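PDB 3IMM: putative secreted glycosylhydrolase from Parabacteroides distasonis ATCC 8503, which is probably a hydrolase of the 3-keto-disaccharide hydrolase family, likely acting on a sugar substrate, although its actual substrate is not established. Local coordinates for residues I104-L108 against I163-L167. Numbering follows the deposited sequence.
Sequences IYGHL and IPSWL
L167 CD1 touches two rings, lying 3.8 Å from H107 CE1 and 4.0 Å from Y105 CD2, where two loops of this concanavalin-like beta-sandwich meet: residues 104-108, in the loop after strand 80-85, and residues 163-167, in the loop before strand 179-182. Y105, its chi1 of 176° swinging CG away from its own backbone N, reaches across to W166, and its OH comes to the edge of the indole, 3.5 Å from W166 CZ2. P164 CB covers one indole face within the type I turn from P164 to L167. Beside L167, I163 CG2 packs 3.9 Å from H107 NE2, and I163 CG1 lies 3.7 Å from G106 O.

The imidazole is set by polar contacts at both nitrogens. H107 ND1 donates in the ring plane to Y105 O (2.8 Å, 168°), while H107 NE2 shares a water with L167 O, to which that water donates. A leucine in place of H107 has neither nitrogen, and would probably leave Y105 O and the bridging water short of a partner. Farther out, F171 stacks on H107, and the Y105 side chain passes about 5 Å from the bound sodium ion, touching its ligands E81 and Q83. N157 ND2 hydrogen-bonds to G106 O.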
ATOM      1  N   ILE A 104       7.741   2.179  -2.230  1.00 24.87           N
ATOM      2  CA  ILE A 104       6.738   3.057  -2.851  1.00 27.09           C
ATOM      3  C   ILE A 104       6.731   2.694  -4.319  1.00 26.20           C
ATOM      4  O   ILE A 104       7.705   2.961  -5.083  1.00 27.35           O
ATOM      5  CB  ILE A 104       7.016   4.569  -2.624  1.00 29.10           C
ATOM      6  CG1 ILE A 104       7.315   4.843  -1.165  1.00 24.10           C
ATOM      7  CG2 ILE A 104       5.805   5.449  -3.096  1.00 28.00           C
ATOM      8  CD1 ILE A 104       6.119   4.463  -0.261  1.00 24.58           C
ATOM      9  N   TYR A 105       5.661   2.008  -4.711  1.00 27.57           N
ATOM     10  CA  TYR A 105       5.619   1.329  -5.977  1.00 27.47           C
ATOM     11  C   TYR A 105       5.899   2.314  -7.087  1.00 26.83           C
ATOM     12  O   TYR A 105       5.315   3.392  -7.141  1.00 29.87           O
ATOM     13  CB  TYR A 105       4.293   0.612  -6.273  1.00 28.31           C
ATOM     14  CG  TYR A 105       4.324   0.036  -7.649  1.00 28.11           C
ATOM     15  CD1 TYR A 105       5.039  -1.118  -7.895  1.00 30.01           C
ATOM     16  CD2 TYR A 105       3.736   0.699  -8.740  1.00 29.20           C
ATOM     17  CE1 TYR A 105       5.161  -1.631  -9.179  1.00 33.20           C
ATOM     18  CE2 TYR A 105       3.849   0.187 -10.025  1.00 31.72           C
ATOM     19  CZ  TYR A 105       4.546  -0.994 -10.225  1.00 31.98           C
ATOM     20  OH  TYR A 105       4.674  -1.540 -11.459  1.00 37.00           O
ATOM     21  N   GLY A 106       6.786   1.915  -7.973  1.00 26.36           N
ATOM     22  CA  GLY A 106       7.167   2.753  -9.130  1.00 27.85           C
ATOM     23  C   GLY A 106       8.045   3.955  -8.874  1.00 28.28           C
ATOM     24  O   GLY A 106       8.459   4.651  -9.847  1.00 29.23           O
ATOM     25  N   HIS A 107       8.405   4.172  -7.598  1.00 27.84           N
ATOM     26  CA  HIS A 107       9.022   5.431  -7.157  1.00 27.40           C
ATOM     27  C   HIS A 107      10.270   5.317  -6.277  1.00 28.20           C
ATOM     28  O   HIS A 107      11.223   6.109  -6.431  1.00 24.52           O
ATOM     29  CB  HIS A 107       7.962   6.315  -6.484  1.00 27.46           C
ATOM     30  CG  HIS A 107       6.915   6.793  -7.441  1.00 25.86           C
ATOM     31  ND1 HIS A 107       5.815   6.035  -7.790  1.00 25.12           N
ATOM     32  CD2 HIS A 107       6.838   7.932  -8.171  1.00 23.93           C
ATOM     33  CE1 HIS A 107       5.097   6.702  -8.675  1.00 23.54           C
ATOM     34  NE2 HIS A 107       5.700   7.854  -8.927  1.00 25.10           N
ATOM     35  N   LEU A 108      10.264   4.373  -5.341  1.00 26.34           N
ATOM     36  CA  LEU A 108      11.326   4.263  -4.356  1.00 26.02           C
ATOM     37  C   LEU A 108      11.430   2.850  -3.794  1.00 27.47           C
ATOM     38  O   LEU A 108      10.444   2.291  -3.309  1.00 28.45           O
ATOM     39  CB  LEU A 108      11.080   5.272  -3.206  1.00 26.44           C
ATOM     40  CG  LEU A 108      12.141   5.311  -2.102  1.00 23.15           C
ATOM     41  CD1 LEU A 108      13.512   5.892  -2.650  1.00 20.38           C
ATOM     42  CD2 LEU A 108      11.584   6.096  -0.903  1.00 22.33           C
ATOM     43  N   ILE A 163       9.933   5.941 -14.105  1.00 26.24           N
ATOM     44  CA  ILE A 163       8.598   5.766 -13.534  1.00 27.09           C
ATOM     45  C   ILE A 163       7.689   5.164 -14.602  1.00 29.19           C
ATOM     46  O   ILE A 163       7.665   5.664 -15.726  1.00 28.30           O
ATOM     47  CB  ILE A 163       8.006   7.131 -13.044  1.00 26.60           C
ATOM     48  CG1 ILE A 163       8.863   7.719 -11.876  1.00 25.87           C
ATOM     49  CG2 ILE A 163       6.552   6.938 -12.621  1.00 25.71           C
ATOM     50  CD1 ILE A 163       8.761   9.230 -11.690  1.00 22.98           C
ATOM     51  N   PRO A 164       6.917   4.118 -14.255  1.00 27.80           N
ATOM     52  CA  PRO A 164       6.024   3.520 -15.261  1.00 27.98           C
ATOM     53  C   PRO A 164       5.154   4.564 -15.930  1.00 28.74           C
ATOM     54  O   PRO A 164       4.709   5.519 -15.281  1.00 28.71           O
ATOM     55  CB  PRO A 164       5.189   2.569 -14.454  1.00 26.96           C
ATOM     56  CG  PRO A 164       6.014   2.203 -13.303  1.00 27.58           C
ATOM     57  CD  PRO A 164       6.818   3.433 -12.962  1.00 28.15           C
ATOM     58  N   SER A 165       4.923   4.390 -17.224  1.00 29.31           N
ATOM     59  CA  SER A 165       4.191   5.364 -17.997  1.00 28.71           C
ATOM     60  C   SER A 165       2.809   5.677 -17.410  1.00 28.54           C
ATOM     61  O   SER A 165       2.326   6.806 -17.521  1.00 28.88           O
ATOM     62  CB  SER A 165       4.088   4.881 -19.413  1.00 29.09           C
ATOM     63  OG  SER A 165       3.301   5.777 -20.156  1.00 37.06           O
ATOM     64  N   TRP A 166       2.197   4.702 -16.734  1.00 29.35           N
ATOM     65  CA  TRP A 166       0.864   4.889 -16.140  1.00 27.64           C
ATOM     66  C   TRP A 166       0.836   5.695 -14.832  1.00 29.36           C
ATOM     67  O   TRP A 166      -0.252   5.918 -14.256  1.00 30.13           O
ATOM     68  CB  TRP A 166       0.153   3.532 -15.961  1.00 29.12           C
ATOM     69  CG  TRP A 166       0.834   2.551 -15.031  1.00 24.39           C
ATOM     70  CD1 TRP A 166       0.652   2.441 -13.694  1.00 27.57           C
ATOM     71  CD2 TRP A 166       1.771   1.520 -15.394  1.00 29.30           C
ATOM     72  NE1 TRP A 166       1.428   1.433 -13.189  1.00 26.44           N
ATOM     73  CE2 TRP A 166       2.127   0.850 -14.213  1.00 28.17           C
ATOM     74  CE3 TRP A 166       2.362   1.118 -16.606  1.00 29.15           C
ATOM     75  CZ2 TRP A 166       3.018  -0.210 -14.199  1.00 27.54           C
ATOM     76  CZ3 TRP A 166       3.247   0.059 -16.583  1.00 26.90           C
ATOM     77  CH2 TRP A 166       3.567  -0.585 -15.400  1.00 29.14           C
ATOM     78  N   LEU A 167       2.003   6.169 -14.377  1.00 28.81           N
ATOM     79  CA  LEU A 167       2.094   7.003 -13.157  1.00 28.40           C
ATOM     80  C   LEU A 167       2.752   8.352 -13.459  1.00 28.59           C
ATOM     81  O   LEU A 167       3.822   8.652 -12.932  1.00 28.72           O
ATOM     82  CB  LEU A 167       2.886   6.252 -12.072  1.00 29.43           C
ATOM     83  CG  LEU A 167       2.425   4.830 -11.716  1.00 27.63           C
ATOM     84  CD1 LEU A 167       3.394   4.137 -10.830  1.00 26.67           C
ATOM     85  CD2 LEU A 167       1.064   4.913 -11.091  1.00 24.19           C
TER
HETATM   86  O   HOH W   1       4.753   9.835 -10.673  1.00 24.10           O